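Polyketide synthase (Synechococcus sp., PDB 4GOX) probably transfers a sulfo group from PAPS to an intermediate of olefin biosynthesis, its sulfotransferase domain here holding the desulfated cofactor PAP. Local coordinates at residues S32-S37 with E163-L168; V42-H47 with E237-P242; I152-H157 with E214-D219. All blocks are in the same frame, centred on the assembly; numbering follows the deposited sequence.

Contact 1: S32-S37 with E163-L168; sequences SPRSGS and ESFTRL. With A3P (adenosine-3'-5'-diphosphate), chain B.
Ser164 OG accepts the N-H of Arg34 NE at 2.9 Å, close to the guanidinium plane, tying the P-loop-like phosphate-binding loop of the sulfotransferase fold to helix 158-167. The same hydroxyl, swung opposite the main-chain N (chi1 169°), donates to the 3'-phosphate of A3P, with Ser164 OG 2.7 Å from A3P O1P. That oxygen also takes a bond from Arg167 NH1 at 3.0 Å and a long, weak one from Arg34 NH1. Bends at chi2 and chi3 fold the Arg34 chain until its guanidinium lies between two carbons: Leu168 CG over one face, toward the rim, and A3P C5' over the centre of the other. With an alanine in place of Arg34, Ser164 OG would probably lose its N-H donor and the 3'-phosphate one of its neighbouring charges. One shell out, Asp261 forms a salt bridge with Arg34 NH1, and Glu163 OE2 one with Arg167 NE at 2.7 Å, though that N-H points poorly at it. Pro33 CG meets the edge of the Phe165 ring, 4.2 Å from CE2. At the cofactor's other end, Gly36 N reaches A3P O5' at 2.9 Å with an N-H...O angle of 157°.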
loop_
_atom_site.group_PDB
_atom_site.type_symbol
_atom_site.label_atom_id
_atom_site.label_comp_id
_atom_site.label_asym_id
_atom_site.label_seq_id
_atom_site.Cartn_x
_atom_site.Cartn_y
_atom_site.Cartn_z
ATOM N N SER A 32 0.440 -3.748 6.894
ATOM C CA SER A 32 0.287 -5.177 6.996
ATOM C C SER A 32 -0.958 -5.471 6.092
ATOM O O SER A 32 -1.796 -4.565 5.901
ATOM C CB SER A 32 -0.040 -5.515 8.453
ATOM O OG SER A 32 -0.843 -6.668 8.620
ATOM N N PRO A 33 -1.172 -6.700 5.576
ATOM C CA PRO A 33 -2.432 -6.947 4.841
ATOM C C PRO A 33 -3.644 -6.829 5.783
ATOM O O PRO A 33 -3.481 -6.856 7.005
ATOM C CB PRO A 33 -2.295 -8.391 4.314
ATOM C CG PRO A 33 -1.137 -8.969 4.969
ATOM C CD PRO A 33 -0.310 -7.898 5.622
ATOM N N ARG A 34 -4.853 -6.687 5.215
ATOM C CA ARG A 34 -6.138 -6.637 5.954
ATOM C C ARG A 34 -6.286 -5.436 6.890
ATOM O O ARG A 34 -6.941 -5.528 7.929
ATOM C CB ARG A 34 -6.397 -7.977 6.698
ATOM C CG ARG A 34 -6.174 -9.269 5.865
ATOM C CD ARG A 34 -6.715 -9.205 4.435
ATOM N NE ARG A 34 -8.176 -9.168 4.371
ATOM C CZ ARG A 34 -8.875 -8.787 3.305
ATOM N NH1 ARG A 34 -10.199 -8.821 3.329
ATOM N NH2 ARG A 34 -8.253 -8.342 2.216
ATOM N N SER A 35 -5.687 -4.303 6.498
ATOM C CA SER A 35 -5.604 -3.087 7.307
ATOM C C SER A 35 -6.343 -1.871 6.757
ATOM O O SER A 35 -6.194 -0.778 7.303
ATOM C CB SER A 35 -4.135 -2.742 7.561
ATOM O OG SER A 35 -3.490 -3.779 8.281
ATOM N N GLY A 36 -7.165 -2.068 5.721
ATOM C CA GLY A 36 -7.907 -0.984 5.089
ATOM C C GLY A 36 -7.105 -0.285 4.017
ATOM O O GLY A 36 -7.445 0.831 3.610
ATOM N N SER A 37 -6.046 -0.952 3.518
ATOM C CA SER A 37 -5.180 -0.340 2.509
ATOM C C SER A 37 -5.891 -0.151 1.155
ATOM O O SER A 37 -5.682 0.886 0.525
ATOM C CB SER A 37 -3.868 -1.104 2.368
ATOM O OG SER A 37 -4.105 -2.438 1.944
ATOM N N GLU A 163 -7.945 -11.835 12.810
ATOM C CA GLU A 163 -9.270 -12.373 12.511
ATOM C C GLU A 163 -9.537 -12.366 10.991
ATOM O O GLU A 163 -9.929 -13.396 10.441
ATOM C CB GLU A 163 -10.338 -11.568 13.279
ATOM C CG GLU A 163 -11.749 -12.132 13.191
ATOM C CD GLU A 163 -12.506 -11.824 11.913
ATOM O OE1 GLU A 163 -12.455 -10.662 11.450
ATOM O OE2 GLU A 163 -13.127 -12.758 11.357
ATOM N N SER A 164 -9.304 -11.218 10.324
ATOM C CA SER A 164 -9.516 -11.048 8.884
ATOM C C SER A 164 -8.599 -11.932 8.037
ATOM O O SER A 164 -9.059 -12.539 7.071
ATOM C CB SER A 164 -9.340 -9.588 8.487
ATOM O OG SER A 164 -9.303 -9.498 7.077
ATOM N N PHE A 165 -7.302 -11.992 8.398
ATOM C CA PHE A 165 -6.281 -12.787 7.712
ATOM C C PHE A 165 -6.626 -14.278 7.788
ATOM O O PHE A 165 -6.424 -15.002 6.806
ATOM C CB PHE A 165 -4.899 -12.511 8.319
ATOM C CG PHE A 165 -3.739 -13.118 7.578
ATOM C CD1 PHE A 165 -3.314 -14.415 7.859
ATOM C CD2 PHE A 165 -3.045 -12.386 6.628
ATOM C CE1 PHE A 165 -2.205 -14.964 7.212
ATOM C CE2 PHE A 165 -1.948 -12.939 5.970
ATOM C CZ PHE A 165 -1.535 -14.226 6.266
ATOM N N THR A 166 -7.176 -14.708 8.946
ATOM C CA THR A 166 -7.630 -16.071 9.246
ATOM C C THR A 166 -8.750 -16.466 8.279
ATOM O O THR A 166 -8.610 -17.460 7.562
ATOM C CB THR A 166 -8.012 -16.171 10.742
ATOM O OG1 THR A 166 -6.816 -16.316 11.505
ATOM C CG2 THR A 166 -8.963 -17.322 11.050
ATOM N N ARG A 167 -9.837 -15.660 8.250
ATOM C CA ARG A 167 -11.031 -15.831 7.416
ATOM C C ARG A 167 -10.688 -15.989 5.933
ATOM O O ARG A 167 -11.201 -16.898 5.277
ATOM C CB ARG A 167 -11.957 -14.616 7.581
ATOM C CG ARG A 167 -13.051 -14.771 8.621
ATOM C CD ARG A 167 -14.216 -13.843 8.305
ATOM N NE ARG A 167 -14.034 -12.488 8.840
ATOM C CZ ARG A 167 -13.636 -11.433 8.131
ATOM N NH1 ARG A 167 -13.355 -11.557 6.839
ATOM N NH2 ARG A 167 -13.510 -10.246 8.712
ATOM N N LEU A 168 -9.809 -15.109 5.420
ATOM C CA LEU A 168 -9.396 -15.060 4.019
ATOM C C LEU A 168 -8.486 -16.211 3.547
ATOM O O LEU A 168 -8.194 -16.289 2.349
ATOM C CB LEU A 168 -8.812 -13.667 3.676
ATOM C CG LEU A 168 -9.776 -12.550 3.187
ATOM C CD1 LEU A 168 -10.371 -12.865 1.824
ATOM C CD2 LEU A 168 -10.854 -12.182 4.226
HETATM P P1 A3P B . -12.458 -7.710 5.954
HETATM O O1P A3P B . -11.804 -9.050 6.191
HETATM O O2P A3P B . -13.217 -7.679 4.644
HETATM O O3P A3P B . -13.150 -7.110 7.147
HETATM P P2 A3P B . -6.714 -4.483 2.900
HETATM O O4P A3P B . -5.487 -3.810 3.445
HETATM O O5P A3P B . -6.607 -5.950 2.617
HETATM O O6P A3P B . -7.373 -3.679 1.803
HETATM O "O5'" A3P B . -7.797 -4.422 4.081
HETATM C "C5'" A3P B . -9.005 -5.198 4.015
HETATM C "C4'" A3P B . -9.965 -4.712 5.096
HETATM O "O4'" A3P B . -10.313 -3.344 4.927
HETATM C "C3'" A3P B . -11.307 -5.418 5.112
HETATM O "O3'" A3P B . -11.215 -6.687 5.750
HETATM C "C2'" A3P B . -12.201 -4.434 5.835
HETATM O "O2'" A3P B . -12.226 -4.658 7.248
HETATM C "C1'" A3P B . -11.567 -3.080 5.561
HETATM N N9 A3P B . -12.473 -2.363 4.634
HETATM C C8 A3P B . -12.640 -2.653 3.312
HETATM N N7 A3P B . -13.572 -1.846 2.756
HETATM C C5 A3P B . -14.014 -1.033 3.733
HETATM C C6 A3P B . -15.031 0.032 3.828
HETATM N N6 A3P B . -15.706 0.385 2.719
HETATM N N1 A3P B . -15.210 0.647 5.024
HETATM C C2 A3P B . -14.497 0.304 6.127
HETATM N N3 A3P B . -13.579 -0.690 6.124
HETATM C C4 A3P B . -13.296 -1.375 4.976
#

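Contact 2: V42-H47 with E237-P242; sequences VMLAGH and EALLNP
Leu239 and Met43 meet where the end of helix 37-45, the helix that follows the phosphate-binding loop, lies against the 3-10 turn 237-240, in the loop after helix 220-231; their side chains reach past each other onto the opposing backbone. Leu239 sends CD2 to Met43 O, 3.3 Å away, and on to Leu44 CA. Met43 answers by laying CB and CG against the carbonyl of Leu239, with CG 3.3 Å from Leu239 O; this CG stands anti to its own carbonyl carbon (chi1 -79°). Between these two exchanges the CA-H of Leu239 points almost straight at Met43 O (3.5 Å from CA, 171° at the hydrogen).

Pro242 occupies one end of the interface. Its ring lies alongside Met43, the two side chains pointing the same way, while Val42 crosses it at about a right angle and brings CG1 to 3.7 Å from Pro242 CB. Toward the other end, Leu239 CD2 touches Leu44 CD2 at 4.0 Å and His47 CB at 3.9 Å, and Leu239 CD1 lies at the edge of the imidazole. The Ala238 methyl, CB, meets Gly46 O, 3.3 Å away; a side chain on Gly46 would run into Ala238 O, and its absence lets the backbones approach.

Around the interface, His47 NE2 bonds to Asp234 O, and Arg247 to both Val42 O and Ala238 O, bridging the two segments. With no direct hydrogen bond between them, the segments are joined by shape, dispersion and one CA-H...O contact, which probably makes the match sensitive to side-chain volume.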
loop_
_atom_site.group_PDB
_atom_site.type_symbol
_atom_site.label_atom_id
_atom_site.label_comp_id
_atom_site.label_asym_id
_atom_site.label_seq_id
_atom_site.Cartn_x
_atom_site.Cartn_y
_atom_site.Cartn_z
ATOM N N VAL A 42 -8.293 3.546 -2.623
ATOM C CA VAL A 42 -9.463 3.845 -3.448
ATOM C C VAL A 42 -10.014 5.239 -3.085
ATOM O O VAL A 42 -10.468 5.962 -3.977
ATOM C CB VAL A 42 -10.544 2.729 -3.434
ATOM C CG1 VAL A 42 -11.838 3.197 -4.104
ATOM C CG2 VAL A 42 -10.028 1.468 -4.130
ATOM N N MET A 43 -9.938 5.624 -1.791
ATOM C CA MET A 43 -10.348 6.955 -1.334
ATOM C C MET A 43 -9.419 7.962 -2.049
ATOM O O MET A 43 -9.918 8.874 -2.700
ATOM C CB MET A 43 -10.188 7.100 0.192
ATOM C CG MET A 43 -11.282 6.459 1.035
ATOM S SD MET A 43 -10.645 6.273 2.736
ATOM C CE MET A 43 -12.045 6.227 3.611
ATOM N N LEU A 44 -8.078 7.742 -1.986
ATOM C CA LEU A 44 -7.070 8.611 -2.606
ATOM C C LEU A 44 -7.174 8.760 -4.139
ATOM O O LEU A 44 -6.859 9.836 -4.648
ATOM C CB LEU A 44 -5.624 8.276 -2.162
ATOM C CG LEU A 44 -5.302 8.370 -0.651
ATOM C CD1 LEU A 44 -3.856 8.082 -0.407
ATOM C CD2 LEU A 44 -5.663 9.752 -0.034
ATOM N N ALA A 45 -7.648 7.710 -4.855
ATOM C CA ALA A 45 -7.829 7.691 -6.320
ATOM C C ALA A 45 -8.852 8.701 -6.820
ATOM O O ALA A 45 -8.798 9.099 -7.992
ATOM C CB ALA A 45 -8.231 6.298 -6.788
ATOM N N GLY A 46 -9.780 9.094 -5.945
ATOM C CA GLY A 46 -10.803 10.082 -6.270
ATOM C C GLY A 46 -10.252 11.489 -6.347
ATOM O O GLY A 46 -10.894 12.352 -6.934
ATOM N N HIS A 47 -9.066 11.746 -5.752
ATOM C CA HIS A 47 -8.467 13.079 -5.785
ATOM C C HIS A 47 -7.874 13.380 -7.182
ATOM O O HIS A 47 -7.081 12.579 -7.690
ATOM C CB HIS A 47 -7.401 13.210 -4.699
ATOM C CG HIS A 47 -6.994 14.619 -4.418
ATOM N ND1 HIS A 47 -6.396 15.410 -5.385
ATOM C CD2 HIS A 47 -7.087 15.330 -3.271
ATOM C CE1 HIS A 47 -6.187 16.581 -4.812
ATOM N NE2 HIS A 47 -6.575 16.577 -3.536
ATOM N N GLU A 237 -13.672 16.452 -1.809
ATOM C CA GLU A 237 -14.849 15.684 -1.387
ATOM C C GLU A 237 -14.897 14.262 -1.936
ATOM O O GLU A 237 -15.439 13.382 -1.268
ATOM C CB GLU A 237 -16.154 16.434 -1.732
ATOM C CG GLU A 237 -16.455 17.608 -0.814
ATOM C CD GLU A 237 -16.678 17.299 0.656
ATOM O OE1 GLU A 237 -16.181 18.077 1.500
ATOM O OE2 GLU A 237 -17.357 16.291 0.965
ATOM N N ALA A 238 -14.345 14.043 -3.154
ATOM C CA ALA A 238 -14.292 12.738 -3.822
ATOM C C ALA A 238 -13.587 11.693 -2.955
ATOM O O ALA A 238 -13.896 10.509 -3.065
ATOM C CB ALA A 238 -13.587 12.864 -5.161
ATOM N N LEU A 239 -12.682 12.139 -2.062
ATOM C CA LEU A 239 -11.966 11.260 -1.125
ATOM C C LEU A 239 -12.939 10.498 -0.241
ATOM O O LEU A 239 -12.624 9.395 0.194
ATOM C CB LEU A 239 -11.028 12.063 -0.214
ATOM C CG LEU A 239 -9.805 12.732 -0.838
ATOM C CD1 LEU A 239 -9.128 13.597 0.174
ATOM C CD2 LEU A 239 -8.824 11.719 -1.394
ATOM N N LEU A 240 -14.106 11.100 0.049
ATOM C CA LEU A 240 -15.114 10.504 0.923
ATOM C C LEU A 240 -16.095 9.586 0.202
ATOM O O LEU A 240 -16.973 9.005 0.852
ATOM C CB LEU A 240 -15.870 11.608 1.704
ATOM C CG LEU A 240 -15.022 12.524 2.609
ATOM C CD1 LEU A 240 -15.868 13.607 3.217
ATOM C CD2 LEU A 240 -14.325 11.735 3.722
ATOM N N ASN A 241 -15.958 9.444 -1.127
ATOM C CA ASN A 241 -16.888 8.628 -1.906
ATOM C C ASN A 241 -16.161 7.559 -2.716
ATOM O O ASN A 241 -16.191 7.615 -3.949
ATOM C CB ASN A 241 -17.762 9.532 -2.782
ATOM C CG ASN A 241 -18.516 10.569 -1.984
ATOM O OD1 ASN A 241 -19.578 10.294 -1.413
ATOM N ND2 ASN A 241 -17.945 11.769 -1.876
ATOM N N PRO A 242 -15.516 6.568 -2.040
ATOM C CA PRO A 242 -14.741 5.550 -2.769
ATOM C C PRO A 242 -15.547 4.668 -3.695
ATOM O O PRO A 242 -14.984 4.114 -4.638
ATOM C CB PRO A 242 -14.087 4.721 -1.646
ATOM C CG PRO A 242 -14.863 4.967 -0.453
ATOM C CD PRO A 242 -15.388 6.367 -0.575
#

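Contact 3: I152-H157 with E214-D219; sequences IHLVRH and EDLVRD. With A3P (adenosine-3'-5'-diphosphate), chain B.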
loop_
_atom_site.group_PDB
_atom_site.type_symbol
_atom_site.label_atom_id
_atom_site.label_comp_id
_atom_site.label_asym_id
_atom_site.label_seq_id
_atom_site.Cartn_x
_atom_site.Cartn_y
_atom_site.Cartn_z
ATOM N N ILE A 152 3.075 6.667 3.879
ATOM C CA ILE A 152 1.854 6.636 4.688
ATOM C C ILE A 152 1.828 5.235 5.328
ATOM O O ILE A 152 1.706 4.238 4.621
ATOM C CB ILE A 152 0.594 6.891 3.830
ATOM C CG1 ILE A 152 0.620 8.309 3.216
ATOM C CG2 ILE A 152 -0.685 6.680 4.687
ATOM C CD1 ILE A 152 -0.379 8.491 2.071
ATOM N N HIS A 153 2.032 5.163 6.646
ATOM C CA HIS A 153 2.015 3.908 7.378
ATOM C C HIS A 153 0.600 3.726 7.941
ATOM O O HIS A 153 0.240 4.352 8.937
ATOM C CB HIS A 153 3.061 3.941 8.512
ATOM C CG HIS A 153 3.135 2.702 9.369
ATOM N ND1 HIS A 153 3.971 2.646 10.477
ATOM C CD2 HIS A 153 2.552 1.489 9.204
ATOM C CE1 HIS A 153 3.818 1.430 10.973
ATOM N NE2 HIS A 153 2.964 0.706 10.243
ATOM N N LEU A 154 -0.196 2.881 7.295
ATOM C CA LEU A 154 -1.567 2.626 7.728
ATOM C C LEU A 154 -1.547 1.471 8.709
ATOM O O LEU A 154 -0.967 0.426 8.417
ATOM C CB LEU A 154 -2.486 2.373 6.507
ATOM C CG LEU A 154 -3.916 1.913 6.773
ATOM C CD1 LEU A 154 -4.721 2.961 7.532
ATOM C CD2 LEU A 154 -4.588 1.597 5.484
ATOM N N VAL A 155 -2.104 1.688 9.910
ATOM C CA VAL A 155 -2.086 0.688 10.985
ATOM C C VAL A 155 -3.485 0.320 11.401
ATOM O O VAL A 155 -4.341 1.205 11.549
ATOM C CB VAL A 155 -1.246 1.121 12.229
ATOM C CG1 VAL A 155 -0.998 -0.063 13.165
ATOM C CG2 VAL A 155 0.090 1.747 11.820
ATOM N N ARG A 156 -3.702 -0.991 11.644
ATOM C CA ARG A 156 -4.970 -1.545 12.149
ATOM C C ARG A 156 -4.675 -2.400 13.369
ATOM O O ARG A 156 -3.553 -2.891 13.527
ATOM C CB ARG A 156 -5.741 -2.326 11.071
ATOM C CG ARG A 156 -7.181 -2.687 11.498
ATOM C CD ARG A 156 -7.914 -3.393 10.381
ATOM N NE ARG A 156 -9.316 -3.628 10.714
ATOM C CZ ARG A 156 -10.146 -4.349 9.968
ATOM N NH1 ARG A 156 -9.711 -4.945 8.867
ATOM N NH2 ARG A 156 -11.409 -4.500 10.331
ATOM N N HIS A 157 -5.664 -2.537 14.253
ATOM C CA HIS A 157 -5.595 -3.303 15.496
ATOM C C HIS A 157 -5.110 -4.726 15.201
ATOM O O HIS A 157 -5.613 -5.305 14.230
ATOM C CB HIS A 157 -6.978 -3.331 16.164
ATOM C CG HIS A 157 -6.928 -3.747 17.601
ATOM N ND1 HIS A 157 -6.698 -5.062 17.964
ATOM C CD2 HIS A 157 -7.046 -2.998 18.719
ATOM C CE1 HIS A 157 -6.691 -5.073 19.288
ATOM N NE2 HIS A 157 -6.902 -3.854 19.786
ATOM N N GLU A 214 -8.745 2.706 12.453
ATOM C CA GLU A 214 -9.897 2.962 13.339
ATOM C C GLU A 214 -10.265 4.437 13.302
ATOM O O GLU A 214 -11.442 4.737 13.235
ATOM C CB GLU A 214 -9.633 2.495 14.799
ATOM C CG GLU A 214 -9.503 0.984 14.980
ATOM C CD GLU A 214 -8.268 0.289 14.417
ATOM O OE1 GLU A 214 -7.302 0.981 14.023
ATOM O OE2 GLU A 214 -8.271 -0.961 14.355
ATOM N N ASP A 215 -9.270 5.360 13.264
ATOM C CA ASP A 215 -9.563 6.800 13.151
ATOM C C ASP A 215 -10.078 7.122 11.720
ATOM O O ASP A 215 -10.970 7.930 11.560
ATOM C CB ASP A 215 -8.308 7.642 13.450
ATOM C CG ASP A 215 -7.766 7.574 14.874
ATOM O OD1 ASP A 215 -6.611 8.037 15.095
ATOM O OD2 ASP A 215 -8.486 7.056 15.767
ATOM N N LEU A 216 -9.480 6.506 10.684
ATOM C CA LEU A 216 -9.881 6.732 9.308
ATOM C C LEU A 216 -11.358 6.395 9.094
ATOM O O LEU A 216 -12.061 7.160 8.462
ATOM C CB LEU A 216 -8.974 5.908 8.366
ATOM C CG LEU A 216 -9.280 5.884 6.854
ATOM C CD1 LEU A 216 -9.149 7.278 6.221
ATOM C CD2 LEU A 216 -8.374 4.861 6.150
ATOM N N VAL A 217 -11.827 5.261 9.601
ATOM C CA VAL A 217 -13.209 4.881 9.359
ATOM C C VAL A 217 -14.223 5.617 10.223
ATOM O O VAL A 217 -15.375 5.767 9.812
ATOM C CB VAL A 217 -13.452 3.359 9.238
ATOM C CG1 VAL A 217 -12.538 2.741 8.187
ATOM C CG2 VAL A 217 -13.304 2.657 10.576
ATOM N N ARG A 218 -13.791 6.118 11.391
ATOM C CA ARG A 218 -14.694 6.860 12.282
ATOM C C ARG A 218 -14.805 8.318 11.851
ATOM O O ARG A 218 -15.881 8.877 11.920
ATOM C CB ARG A 218 -14.249 6.762 13.740
ATOM C CG ARG A 218 -14.465 5.396 14.381
ATOM C CD ARG A 218 -14.311 5.482 15.892
ATOM N NE ARG A 218 -13.112 6.235 16.264
ATOM C CZ ARG A 218 -11.999 5.696 16.747
ATOM N NH1 ARG A 218 -10.952 6.460 17.026
ATOM N NH2 ARG A 218 -11.928 4.386 16.969
ATOM N N ASP A 219 -13.701 8.938 11.412
ATOM C CA ASP A 219 -13.747 10.324 10.940
ATOM C C ASP A 219 -12.898 10.469 9.664
ATOM O O ASP A 219 -11.774 10.989 9.720
ATOM C CB ASP A 219 -13.354 11.317 12.055
ATOM C CG ASP A 219 -13.701 12.775 11.764
ATOM O OD1 ASP A 219 -13.443 13.629 12.641
ATOM O OD2 ASP A 219 -14.200 13.070 10.633
HETATM P P1 A3P B . -12.458 -7.710 5.954
HETATM O O1P A3P B . -11.804 -9.050 6.191
HETATM O O2P A3P B . -13.217 -7.679 4.644
HETATM O O3P A3P B . -13.150 -7.110 7.147
HETATM P P2 A3P B . -6.714 -4.483 2.900
HETATM O O4P A3P B . -5.487 -3.810 3.445
HETATM O O5P A3P B . -6.607 -5.950 2.617
HETATM O O6P A3P B . -7.373 -3.679 1.803
HETATM O "O5'" A3P B . -7.797 -4.422 4.081
HETATM C "C5'" A3P B . -9.005 -5.198 4.015
HETATM C "C4'" A3P B . -9.965 -4.712 5.096
HETATM O "O4'" A3P B . -10.313 -3.344 4.927
HETATM C "C3'" A3P B . -11.307 -5.418 5.112
HETATM O "O3'" A3P B . -11.215 -6.687 5.750
HETATM C "C2'" A3P B . -12.201 -4.434 5.835
HETATM O "O2'" A3P B . -12.226 -4.658 7.248
HETATM C "C1'" A3P B . -11.567 -3.080 5.561
HETATM N N9 A3P B . -12.473 -2.363 4.634
HETATM C C8 A3P B . -12.640 -2.653 3.312
HETATM N N7 A3P B . -13.572 -1.846 2.756
HETATM C C5 A3P B . -14.014 -1.033 3.733
HETATM C C6 A3P B . -15.031 0.032 3.828
HETATM N N6 A3P B . -15.706 0.385 2.719
HETATM N N1 A3P B . -15.210 0.647 5.024
HETATM C C2 A3P B . -14.497 0.304 6.127
HETATM N N3 A3P B . -13.579 -0.690 6.124
HETATM C C4 A3P B . -13.296 -1.375 4.976
HETATM O O HOH W 1 -10.210 -2.605 13.331
#
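Glu214 OE2 is gripped by the backbone N-H of His157 and by a water. The His157 N bond, 3.0 Å long with an angle of 159°, arrives on the syn side of the carboxylate, 20° out of its plane. The water donates to Glu214 OE2 at 2.7 Å and accepts from Arg156 NE at 2.9 Å, linking a carboxylate and a guanidinium whose charged atoms do not touch. Their planes stand 52° apart and the two chains cross at about a right angle, with Arg156 CG passing 3.5 Å from Glu214 OE2. A bend at chi2 brings the acid back toward the loop leaving strand 149-155. Its other oxygen, OE1, is held by Tyr300 OH, so both ends of this buried carboxylate are engaged and its rotation is probably fixed.

The extended Arg156 chain carries its guanidinium to the ribose. NH1 and NH2 both make weak bonds to A3P O2', at 3.0 Å from NH1, while NH2 is also fixed by Leu274 O. Glu214, through the water, thus acts as a second-shell residue for a cofactor-binding arginine. Arg156 and Ser164, eight residues apart on the strand-loop-helix unit 149-167, are consistent with the Arg/Ser pair of the 3'-phosphate-binding motif in PAPS-dependent sulfotransferases, although here the arginine meets the ribose O2'. Val217 CG1 approaches the adenine of A3P, 3.7 Å from its C2. The imidazole of His157 bonds through NE2 to Asp301 O.

Farther in, Leu154 CD1 and Leu216 CD2 touch at 4.3 Å. The strand carrying Leu154 runs parallel between strands 26-30 and 208-212, and helix 213-218 follows the latter, with Leu216 packed on helices 37-45 and 220-231.

In the fold
The three contacts show how a cofactor pocket is assembled around a parallel sheet. Contacts 1 and 3, their centres 13 Å apart, both touch A3P and meet each other: Arg34 O probably accepts a hydrogen bond from Arg156 NH1 at 3.0 Å, and Leu154 CD2 packs against the phosphate-binding loop, 3.4 Å from Ser35 O. The centres of contacts 1 and 2 are about 22 Å apart, though their nearest atoms come within about 5 Å without touching, and helix 37-45 runs from one into the other. Contact 2 reaches contact 3, 16 Å away between centres, through Met43 SD and Leu216 CD1, 3.9 Å apart. The side chain of Pro242 comes within about 6 Å of A3P.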